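Local coordinates for maleylacetate reductase (Agrobacterium tumefaciens, PDB 3HL0), which belongs to the iron-containing alcohol dehydrogenase family and very probably catalyses the NADH-dependent reduction of maleylacetate to 3-oxoadipate, at residues Ala279-Ala282 with Ala283-Gly287; Tyr328-Pro331 with Arg332-Lys336; Glu272-Pro275 with Asn276-Pro280; Val261-Pro264 with His265-Tyr269; Thr337-Arg340 with Asp341-Gln344. All coordinates share one frame; numbering follows the deposited sequence.

All five contacts are local and lie in the helical C-terminal part of the chain, away from the annotated sites. Along the sequence contact 4 comes first, inside helix 255-271, then contact 3 in the loop after it, contact 1 on helix 279-285, contact 2 in the loop before helix 336-348, and contact 5 within that helix. Contacts 1 and 3 share Ala279 and Pro280, their centres about 10 Å apart. Tyr269 of contact 4 joins contacts 2 and 5. Contact 3 meets contact 4 through Leu278 on Ile267, and contact 2 through Glu272 and Ala273 at Arg332. Contacts 1 and 5, about 24 Å apart between centres, do not touch. Together they hold successive helices and loops to one another.

Contact 1: Ala279-Ala282 with Ala283-Gly287; sequences APLA and ALVGG
The carbonyl oxygen of Ala282 is approached by the last backbone N-H groups of this helix end. Gly287 N gives it the straighter bond, 3.1 Å to Ala282 O with an N-H...O angle of 167°, and Val285 N adds a weak one at 3.3 Å to the same Ala282 O. Upstream, Ala279 O receives Ala283 N at 2.9 Å, Pro280 O receives Leu284 N, and Leu281 O receives Val285 N, the regular i to i+4 ladder of helix 279-285. The ladder closes in a Schellman motif: Gly286 leaves helical geometry with a positive phi of 69°, a value that favours glycine, and a weak bond from Gly286 N to Ala283 O accompanies that of Gly287 N to Ala282 O. Ala282 CB lies 3.3 Å from Gly287 O where the chain folds back. On the buried side Leu281 CD1 meets Val285 CG1 at 4.1 Å, the two side chains crossing at a slant. Leu281 reaches there because its CG is anti to the backbone N (chi1 176°), while Val285 CG2 is placed over Leu281 O, 3.4 Å away. Leu284 leans back along the helix, its CG 3.3 Å from Pro280 O, and with Val285 packs on Ile202 of helix 188-210.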
# COMPACT_ATOMS: atom_id res chain seq x y z
N ALA A 279 25.65 3.06 22.42
CA ALA A 279 25.59 2.13 23.55
C ALA A 279 24.21 2.02 24.24
O ALA A 279 23.81 0.91 24.58
CB ALA A 279 26.71 2.44 24.59
N PRO A 280 23.46 3.13 24.39
CA PRO A 280 22.14 2.99 25.01
C PRO A 280 21.19 2.13 24.20
O PRO A 280 20.34 1.41 24.75
CB PRO A 280 21.60 4.44 25.11
CG PRO A 280 22.81 5.30 25.01
CD PRO A 280 23.83 4.55 24.16
N LEU A 281 21.37 2.18 22.88
CA LEU A 281 20.58 1.33 22.01
C LEU A 281 21.03 -0.13 22.10
O LEU A 281 20.19 -1.02 22.20
CB LEU A 281 20.64 1.80 20.56
CG LEU A 281 19.91 0.89 19.54
CD1 LEU A 281 18.44 0.58 19.86
CD2 LEU A 281 19.96 1.62 18.19
N ALA A 282 22.34 -0.34 22.08
CA ALA A 282 22.89 -1.68 22.26
C ALA A 282 22.34 -2.32 23.57
O ALA A 282 21.98 -3.48 23.57
CB ALA A 282 24.42 -1.62 22.27
N ALA A 283 22.30 -1.54 24.65
CA ALA A 283 21.80 -2.03 25.94
C ALA A 283 20.35 -2.44 25.83
O ALA A 283 19.94 -3.48 26.37
CB ALA A 283 22.00 -0.97 27.04
N LEU A 284 19.56 -1.66 25.09
CA LEU A 284 18.14 -1.98 24.97
C LEU A 284 17.84 -3.19 24.11
O LEU A 284 16.81 -3.85 24.29
CB LEU A 284 17.37 -0.76 24.42
CG LEU A 284 17.25 0.45 25.31
CD1 LEU A 284 16.68 1.62 24.54
CD2 LEU A 284 16.36 0.08 26.52
N VAL A 285 18.70 -3.48 23.13
CA VAL A 285 18.52 -4.66 22.30
C VAL A 285 19.28 -5.87 22.83
O VAL A 285 19.18 -6.95 22.26
CB VAL A 285 18.73 -4.43 20.74
CG1 VAL A 285 17.71 -3.43 20.23
CG2 VAL A 285 20.12 -3.95 20.42
N GLY A 286 20.03 -5.67 23.91
CA GLY A 286 20.73 -6.78 24.59
C GLY A 286 21.86 -7.36 23.78
O GLY A 286 22.09 -8.59 23.79
N GLY A 287 22.59 -6.51 23.07
CA GLY A 287 23.70 -7.00 22.28
C GLY A 287 24.42 -5.90 21.58
O GLY A 287 24.78 -4.89 22.21

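Contact 2: Tyr328-Pro331 with Arg332-Lys336; sequences YWCP and RPIEK
Ile334 turns its side chain back over Tyr328 and Cys330, six and four residues earlier. From CB, the CG1 branch is anti to the carbonyl carbon (chi1 -56°), which carries it to the hydroxyl end of the tyrosine: Ile334 CG1 lies 3.5 Å from Tyr328 OH and 3.7 Å from Tyr328 CZ. Its tip, CD1, continues between the two earlier side chains, 3.7 Å from Tyr328 OH and also 3.7 Å from Cys330 CB. The other branch, CG2, faces Ile339 of helix 336-348. Tyr328 and Ile334 cross at about a right angle, and the methylene meets the ring obliquely. Cys330 SG, anti to its own backbone N (chi1 -176°), comes to 3.0 Å from Arg332 O. A water ties the same two ends of the loop together, donating to Tyr328 O at 3.0 Å and accepting from Ile334 N at 2.9 Å. Arg332 extends away from this cluster to Tyr269, where NH1 bonds the backbone carbonyl and the guanidinium makes a cation-pi contact with the ring. Tyr328, Cys330 and Ile334 all touch Leu239 of helix 239-251. These contacts shape the irregular, proline-containing loop leading into helix 336-348, at whose N-cap Glu335 takes Ala338 N with OE1.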
# COMPACT_ATOMS: atom_id res chain seq x y z
N TYR A 328 27.07 14.21 2.63
CA TYR A 328 26.45 14.72 3.85
C TYR A 328 27.23 14.14 5.00
O TYR A 328 28.01 13.19 4.82
CB TYR A 328 24.97 14.30 3.96
CG TYR A 328 24.78 12.80 3.83
CD1 TYR A 328 24.49 12.23 2.60
CD2 TYR A 328 24.90 11.96 4.95
CE1 TYR A 328 24.34 10.84 2.47
CE2 TYR A 328 24.73 10.60 4.84
CZ TYR A 328 24.45 10.05 3.60
OH TYR A 328 24.29 8.70 3.50
N TRP A 329 27.02 14.68 6.20
CA TRP A 329 27.79 14.23 7.37
C TRP A 329 27.29 12.93 8.01
O TRP A 329 26.08 12.73 8.16
CB TRP A 329 27.88 15.31 8.43
CG TRP A 329 28.95 15.04 9.44
CD1 TRP A 329 30.28 15.36 9.34
CD2 TRP A 329 28.78 14.43 10.73
NE1 TRP A 329 30.96 14.96 10.47
CE2 TRP A 329 30.06 14.39 11.33
CE3 TRP A 329 27.68 13.88 11.41
CZ2 TRP A 329 30.26 13.82 12.60
CZ3 TRP A 329 27.88 13.35 12.67
CH2 TRP A 329 29.15 13.32 13.25
N CYS A 330 28.25 12.08 8.37
CA CYS A 330 28.01 10.87 9.15
C CYS A 330 29.24 10.66 10.06
O CYS A 330 30.36 10.91 9.61
CB CYS A 330 27.89 9.70 8.15
SG CYS A 330 27.48 8.11 8.83
N PRO A 331 29.05 10.12 11.28
CA PRO A 331 30.24 9.84 12.11
C PRO A 331 31.28 8.92 11.43
O PRO A 331 32.48 9.01 11.70
CB PRO A 331 29.67 9.12 13.34
CG PRO A 331 28.22 9.66 13.42
CD PRO A 331 27.80 9.77 11.98
N ARG A 332 30.81 8.04 10.56
CA ARG A 332 31.67 7.27 9.66
C ARG A 332 31.43 7.78 8.25
O ARG A 332 30.28 7.76 7.78
CB ARG A 332 31.32 5.78 9.72
CG ARG A 332 32.16 4.94 8.77
CD ARG A 332 31.93 3.48 9.10
NE ARG A 332 32.62 2.63 8.13
CZ ARG A 332 32.31 1.37 7.92
NH1 ARG A 332 31.32 0.79 8.63
NH2 ARG A 332 33.00 0.67 7.02
N PRO A 333 32.49 8.22 7.55
CA PRO A 333 32.23 8.82 6.25
C PRO A 333 31.60 7.80 5.28
O PRO A 333 31.89 6.59 5.34
CB PRO A 333 33.62 9.25 5.74
CG PRO A 333 34.39 9.47 7.04
CD PRO A 333 33.88 8.44 8.02
N ILE A 334 30.70 8.31 4.44
CA ILE A 334 30.07 7.49 3.44
C ILE A 334 31.13 7.20 2.35
O ILE A 334 31.80 8.12 1.83
CB ILE A 334 28.85 8.21 2.83
CG1 ILE A 334 27.81 8.64 3.89
CG2 ILE A 334 28.28 7.38 1.71
CD1 ILE A 334 27.51 7.72 4.99
N GLU A 335 31.31 5.92 2.06
CA GLU A 335 32.31 5.49 1.11
C GLU A 335 31.66 4.43 0.22
O GLU A 335 31.03 3.50 0.72
CB GLU A 335 33.51 4.96 1.84
CG GLU A 335 34.71 4.77 0.90
CD GLU A 335 34.65 3.45 0.15
OE1 GLU A 335 34.49 2.41 0.86
OE2 GLU A 335 34.78 3.46 -1.12
N LYS A 336 31.86 4.58 -1.10
CA LYS A 336 31.13 3.75 -2.07
C LYS A 336 31.28 2.24 -1.82
O LYS A 336 30.27 1.50 -1.82
CB LYS A 336 31.49 4.13 -3.51
CG LYS A 336 30.56 3.46 -4.52
CD LYS A 336 30.62 4.14 -5.88
CE LYS A 336 29.88 3.30 -6.88
NZ LYS A 336 30.23 3.71 -8.28
O HOH W 1 30.24 11.19 4.65

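Contact 3: Glu272-Pro275 with Asn276-Pro280; sequences EAAP and NLLAP
A helix-like turn in the connection between helices 255-271 and 279-285 links Ala274 to Leu278 in the C-terminal, helical domain of the iron-containing alcohol dehydrogenase family. Its sound backbone bond runs from Leu278 N to Ala274 O, 3.1 Å with an N-H...O angle of 153°, an i to i+4 link leading into helix 279-285. Ala274 itself has backbone angles that are not helical, so the chain swings into the turn there; from Pro275 to Leu277 the angles are close to helical, and Leu278 departs again (psi -3°) before Ala279. Pro275 follows the acceptor residue Ala274, and its lack of an N-H costs the turn no bond, since the closing bond is given by Leu278 N. Its O lies 3.1 Å from Ala279 N, and Ala279 CB stands 3.6 Å from the same Pro275 O. A weak bond from Ala279 N to Asn276 O, 3.2 Å long, spans three residues within the turn.

The apolar side chains gather on the inner side. Ala274 CB is 4.3 Å from Leu277 CB, a loose contact, and the isobutyl group of Leu278 passes beside the Ala274 carbonyl. Leu278 also packs on Ile267 of helix 255-271, and both leucines touch Tyr182, so the turn is held against the preceding helix and a neighbouring loop. With its CG anti to the carbonyl carbon (chi1 -76°), Leu278 is folded back along the turn, which sets CG 3.9 Å and CD1 4.0 Å from Ala274 O.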
# COMPACT_ATOMS: atom_id res chain seq x y z
N GLU A 272 30.47 1.08 14.07
CA GLU A 272 31.95 0.93 14.01
C GLU A 272 32.61 2.25 14.45
O GLU A 272 33.70 2.25 15.06
CB GLU A 272 32.40 0.57 12.60
CG GLU A 272 31.80 -0.68 12.00
CD GLU A 272 32.71 -1.30 10.90
OE1 GLU A 272 33.84 -0.80 10.71
OE2 GLU A 272 32.28 -2.29 10.24
N ALA A 273 31.97 3.38 14.19
CA ALA A 273 32.51 4.72 14.51
C ALA A 273 31.90 5.44 15.70
O ALA A 273 32.50 6.39 16.23
CB ALA A 273 32.42 5.62 13.27
N ALA A 274 30.72 5.03 16.15
CA ALA A 274 29.99 5.71 17.20
C ALA A 274 29.59 4.77 18.27
O ALA A 274 28.45 4.75 18.68
CB ALA A 274 28.76 6.50 16.62
N PRO A 275 30.55 3.95 18.75
CA PRO A 275 30.17 2.92 19.69
C PRO A 275 29.58 3.47 21.02
O PRO A 275 28.66 2.85 21.57
CB PRO A 275 31.51 2.18 19.91
CG PRO A 275 32.51 3.24 19.85
CD PRO A 275 32.01 4.06 18.63
N ASN A 276 30.08 4.60 21.53
CA ASN A 276 29.58 5.08 22.78
C ASN A 276 28.21 5.75 22.61
O ASN A 276 27.36 5.62 23.46
CB ASN A 276 30.57 6.08 23.39
CG ASN A 276 31.89 5.42 23.76
OD1 ASN A 276 31.92 4.29 24.26
ND2 ASN A 276 32.98 6.11 23.49
N LEU A 277 28.02 6.42 21.49
CA LEU A 277 26.73 7.11 21.29
C LEU A 277 25.62 6.09 21.07
O LEU A 277 24.47 6.35 21.49
CB LEU A 277 26.83 8.09 20.14
CG LEU A 277 27.81 9.27 20.37
CD1 LEU A 277 27.90 10.05 19.07
CD2 LEU A 277 27.30 10.14 21.51
N LEU A 278 25.95 4.94 20.46
CA LEU A 278 24.90 3.92 20.25
C LEU A 278 24.79 2.93 21.40
O LEU A 278 23.92 2.07 21.39
CB LEU A 278 25.15 3.20 18.90
CG LEU A 278 24.74 4.05 17.70
CD1 LEU A 278 25.39 3.52 16.41
CD2 LEU A 278 23.21 4.07 17.55
N ALA A 279 25.65 3.06 22.42
CA ALA A 279 25.59 2.13 23.55
C ALA A 279 24.21 2.02 24.24
O ALA A 279 23.81 0.91 24.58
CB ALA A 279 26.71 2.44 24.59
N PRO A 280 23.46 3.13 24.39
CA PRO A 280 22.14 2.99 25.01
C PRO A 280 21.19 2.13 24.20
O PRO A 280 20.34 1.41 24.75
CB PRO A 280 21.60 4.44 25.11
CG PRO A 280 22.81 5.30 25.01
CD PRO A 280 23.83 4.55 24.16

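Contact 4: Val261-Pro264 with His265-Tyr269; sequences VLLP and HTIAY
Leu263 CD1 lies against Ile267 CG1 at 3.6 Å, the two side chains running alongside each other and pointing the same way, one turn apart on helix 255-271. On another side of the helix the His265 ring is turned so that its CD2 edge faces Val261 O, in the ring plane, 3.3 Å away, while Pro264 CB sits over one face. A water completes the link, donating to Val261 O at 2.7 Å and lying 3.0 Å from His265 NE2. Pro264 has no N-H for the preceding turn, and at this kink His265 N stands 5.0 Å from Val261 O, which the water and the imidazole edge meet instead. His265 N makes only a weak bond to Leu262 O (2.9 Å, 130°), an acceptor it shares with Thr266 N, 3.0 Å from the same Leu262 O. Regular bonds follow from Ile267 N to Leu263 O and from Ala268 N to Pro264 O. Thr266 OG1, between the backbone N and the carbonyl carbon (chi1 55°), approaches Leu262 O and Leu263 O only weakly, and its main partner is His240 ND1. Farther out, Leu263 and Ile267 pack on Leu293 of helix 289-300, Leu262 on Cys244 and Leu247 of helix 239-251, and His265 on Arg345 of helix 336-348, so this proline-kinked helix is buried among three others.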
# COMPACT_ATOMS: atom_id res chain seq x y z
N VAL A 261 14.00 -2.93 6.76
CA VAL A 261 15.07 -3.76 6.19
C VAL A 261 16.48 -3.18 6.41
O VAL A 261 17.42 -3.91 6.77
CB VAL A 261 14.82 -4.03 4.71
CG1 VAL A 261 16.02 -4.77 4.09
CG2 VAL A 261 13.58 -4.92 4.58
N LEU A 262 16.60 -1.87 6.17
CA LEU A 262 17.93 -1.24 6.19
C LEU A 262 18.44 -0.99 7.61
O LEU A 262 19.65 -0.97 7.79
CB LEU A 262 17.94 0.08 5.39
CG LEU A 262 17.92 -0.14 3.85
CD1 LEU A 262 17.81 1.23 3.19
CD2 LEU A 262 19.14 -0.85 3.40
N LEU A 263 17.52 -0.72 8.55
CA LEU A 263 17.95 -0.15 9.87
C LEU A 263 19.09 -0.95 10.57
O LEU A 263 20.06 -0.36 11.04
CB LEU A 263 16.76 0.08 10.80
CG LEU A 263 17.15 0.85 12.07
CD1 LEU A 263 17.71 2.25 11.82
CD2 LEU A 263 15.92 0.84 12.96
N PRO A 264 19.04 -2.30 10.58
CA PRO A 264 20.14 -3.00 11.29
C PRO A 264 21.51 -2.77 10.62
O PRO A 264 22.51 -2.74 11.31
CB PRO A 264 19.74 -4.48 11.19
CG PRO A 264 18.22 -4.44 11.06
CD PRO A 264 17.94 -3.21 10.20
N HIS A 265 21.51 -2.61 9.30
CA HIS A 265 22.73 -2.47 8.51
C HIS A 265 23.28 -1.08 8.55
O HIS A 265 24.49 -0.92 8.60
CB HIS A 265 22.41 -2.87 7.07
CG HIS A 265 21.87 -4.26 7.01
ND1 HIS A 265 22.68 -5.37 7.16
CD2 HIS A 265 20.60 -4.71 6.89
CE1 HIS A 265 21.91 -6.45 7.13
NE2 HIS A 265 20.65 -6.08 6.96
N THR A 266 22.39 -0.07 8.53
CA THR A 266 22.86 1.32 8.56
C THR A 266 23.37 1.61 9.97
O THR A 266 24.42 2.28 10.13
CB THR A 266 21.74 2.30 8.15
OG1 THR A 266 20.59 2.07 8.98
CG2 THR A 266 21.39 2.07 6.66
N ILE A 267 22.67 1.10 10.98
CA ILE A 267 23.18 1.29 12.36
C ILE A 267 24.49 0.53 12.56
O ILE A 267 25.43 1.12 13.10
CB ILE A 267 22.12 0.89 13.38
CG1 ILE A 267 20.93 1.85 13.27
CG2 ILE A 267 22.69 0.92 14.80
CD1 ILE A 267 21.26 3.34 13.44
N ALA A 268 24.59 -0.72 12.08
CA ALA A 268 25.88 -1.42 12.15
C ALA A 268 27.02 -0.67 11.48
O ALA A 268 28.18 -0.71 11.99
CB ALA A 268 25.77 -2.86 11.57
N TYR A 269 26.75 -0.01 10.35
CA TYR A 269 27.79 0.76 9.63
C TYR A 269 28.30 1.86 10.57
O TYR A 269 29.52 2.00 10.75
CB TYR A 269 27.20 1.40 8.40
CG TYR A 269 28.14 2.16 7.50
CD1 TYR A 269 28.66 1.55 6.34
CD2 TYR A 269 28.42 3.52 7.72
CE1 TYR A 269 29.49 2.27 5.43
CE2 TYR A 269 29.26 4.25 6.83
CZ TYR A 269 29.78 3.60 5.69
OH TYR A 269 30.62 4.27 4.81
O HOH W 2 17.77 -6.55 7.44

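Contact 5: Thr337-Arg340 with Asp341-Gln344; sequences TAIR and DLLQ
Arg340 lies alongside Gln344, one turn later on helix 336-348, and both side chains point the same way. The guanidinium presents an edge to the amide oxygen: Arg340 NH1 gives a 2.7 Å bond to Gln344 OE1 (N-H...O 149°), close to the guanidinium plane, and NH2 adds a weak one at 3.0 Å to the same OE1. The two flat groups are turned 34° apart. Both chains bend at chi2, which brings their polar ends together. Arg340 NE forms a salt bridge with Asp317 of helix 316-323. The backbone between them is regular helix, with Leu343 N to Ile339 O at 2.8 Å. On the buried side Ile339 CD1 meets Leu342 CD1 at 4.1 Å, side by side, and Ile339 CG2 reaches Leu343 CD1; Leu342 packs on Tyr269 and Leu239. At the exposed end a water donates both to Thr337 OG1, at 3.1 Å, and to Asp341 OD2, at 2.6 Å, while the threonine hydroxyl also bonds Glu335. With NH1 bonded and NH2 weakly bonded to the one Gln344 OE1, and NE paired to Asp317, the rotation of the guanidinium is largely fixed, and its positive charge would probably polarise the amide carbonyl.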
# COMPACT_ATOMS: atom_id res chain seq x y z
N THR A 337 32.49 1.73 -1.65
CA THR A 337 32.63 0.28 -1.49
C THR A 337 31.96 -0.24 -0.23
O THR A 337 31.40 -1.34 -0.22
CB THR A 337 34.09 -0.23 -1.61
OG1 THR A 337 34.87 0.28 -0.52
CG2 THR A 337 34.71 0.18 -2.98
N ALA A 338 32.05 0.55 0.85
CA ALA A 338 31.48 0.15 2.12
C ALA A 338 29.94 0.21 2.06
O ALA A 338 29.26 -0.65 2.64
CB ALA A 338 32.04 0.99 3.25
N ILE A 339 29.42 1.18 1.32
CA ILE A 339 27.96 1.26 1.09
C ILE A 339 27.52 0.11 0.18
O ILE A 339 26.46 -0.51 0.38
CB ILE A 339 27.53 2.63 0.52
CG1 ILE A 339 27.80 3.74 1.57
CG2 ILE A 339 26.08 2.61 0.08
CD1 ILE A 339 27.09 3.52 2.97
N ARG A 340 28.34 -0.19 -0.82
CA ARG A 340 28.05 -1.36 -1.65
C ARG A 340 27.98 -2.67 -0.84
O ARG A 340 27.09 -3.49 -1.09
CB ARG A 340 29.04 -1.44 -2.84
CG ARG A 340 28.75 -2.59 -3.82
CD ARG A 340 27.40 -2.41 -4.53
NE ARG A 340 27.18 -3.59 -5.39
CZ ARG A 340 26.71 -4.73 -4.96
NH1 ARG A 340 26.33 -4.87 -3.68
NH2 ARG A 340 26.57 -5.76 -5.82
N ASP A 341 28.90 -2.86 0.11
CA ASP A 341 28.88 -4.02 1.01
C ASP A 341 27.59 -4.01 1.87
O ASP A 341 26.97 -5.05 2.04
CB ASP A 341 30.07 -4.00 1.96
CG ASP A 341 31.44 -4.16 1.28
OD1 ASP A 341 31.49 -4.67 0.15
OD2 ASP A 341 32.48 -3.77 1.93
N LEU A 342 27.25 -2.85 2.42
CA LEU A 342 26.02 -2.67 3.25
C LEU A 342 24.79 -3.11 2.41
O LEU A 342 23.94 -3.89 2.89
CB LEU A 342 25.88 -1.19 3.66
CG LEU A 342 24.76 -0.78 4.64
CD1 LEU A 342 25.04 0.64 5.12
CD2 LEU A 342 23.40 -0.79 3.95
N LEU A 343 24.70 -2.60 1.18
CA LEU A 343 23.60 -3.00 0.29
C LEU A 343 23.58 -4.50 0.03
O LEU A 343 22.50 -5.09 -0.06
CB LEU A 343 23.66 -2.14 -0.98
CG LEU A 343 23.30 -0.68 -0.78
CD1 LEU A 343 23.61 0.08 -2.10
CD2 LEU A 343 21.84 -0.48 -0.35
N GLN A 344 24.75 -5.12 -0.10
CA GLN A 344 24.76 -6.55 -0.33
C GLN A 344 24.23 -7.31 0.84
O GLN A 344 23.46 -8.23 0.67
CB GLN A 344 26.17 -7.03 -0.67
CG GLN A 344 26.17 -8.41 -1.27
CD GLN A 344 25.67 -8.41 -2.68
OE1 GLN A 344 25.99 -7.53 -3.43
NE2 GLN A 344 24.87 -9.41 -3.03
O HOH W 3 34.30 -1.99 1.54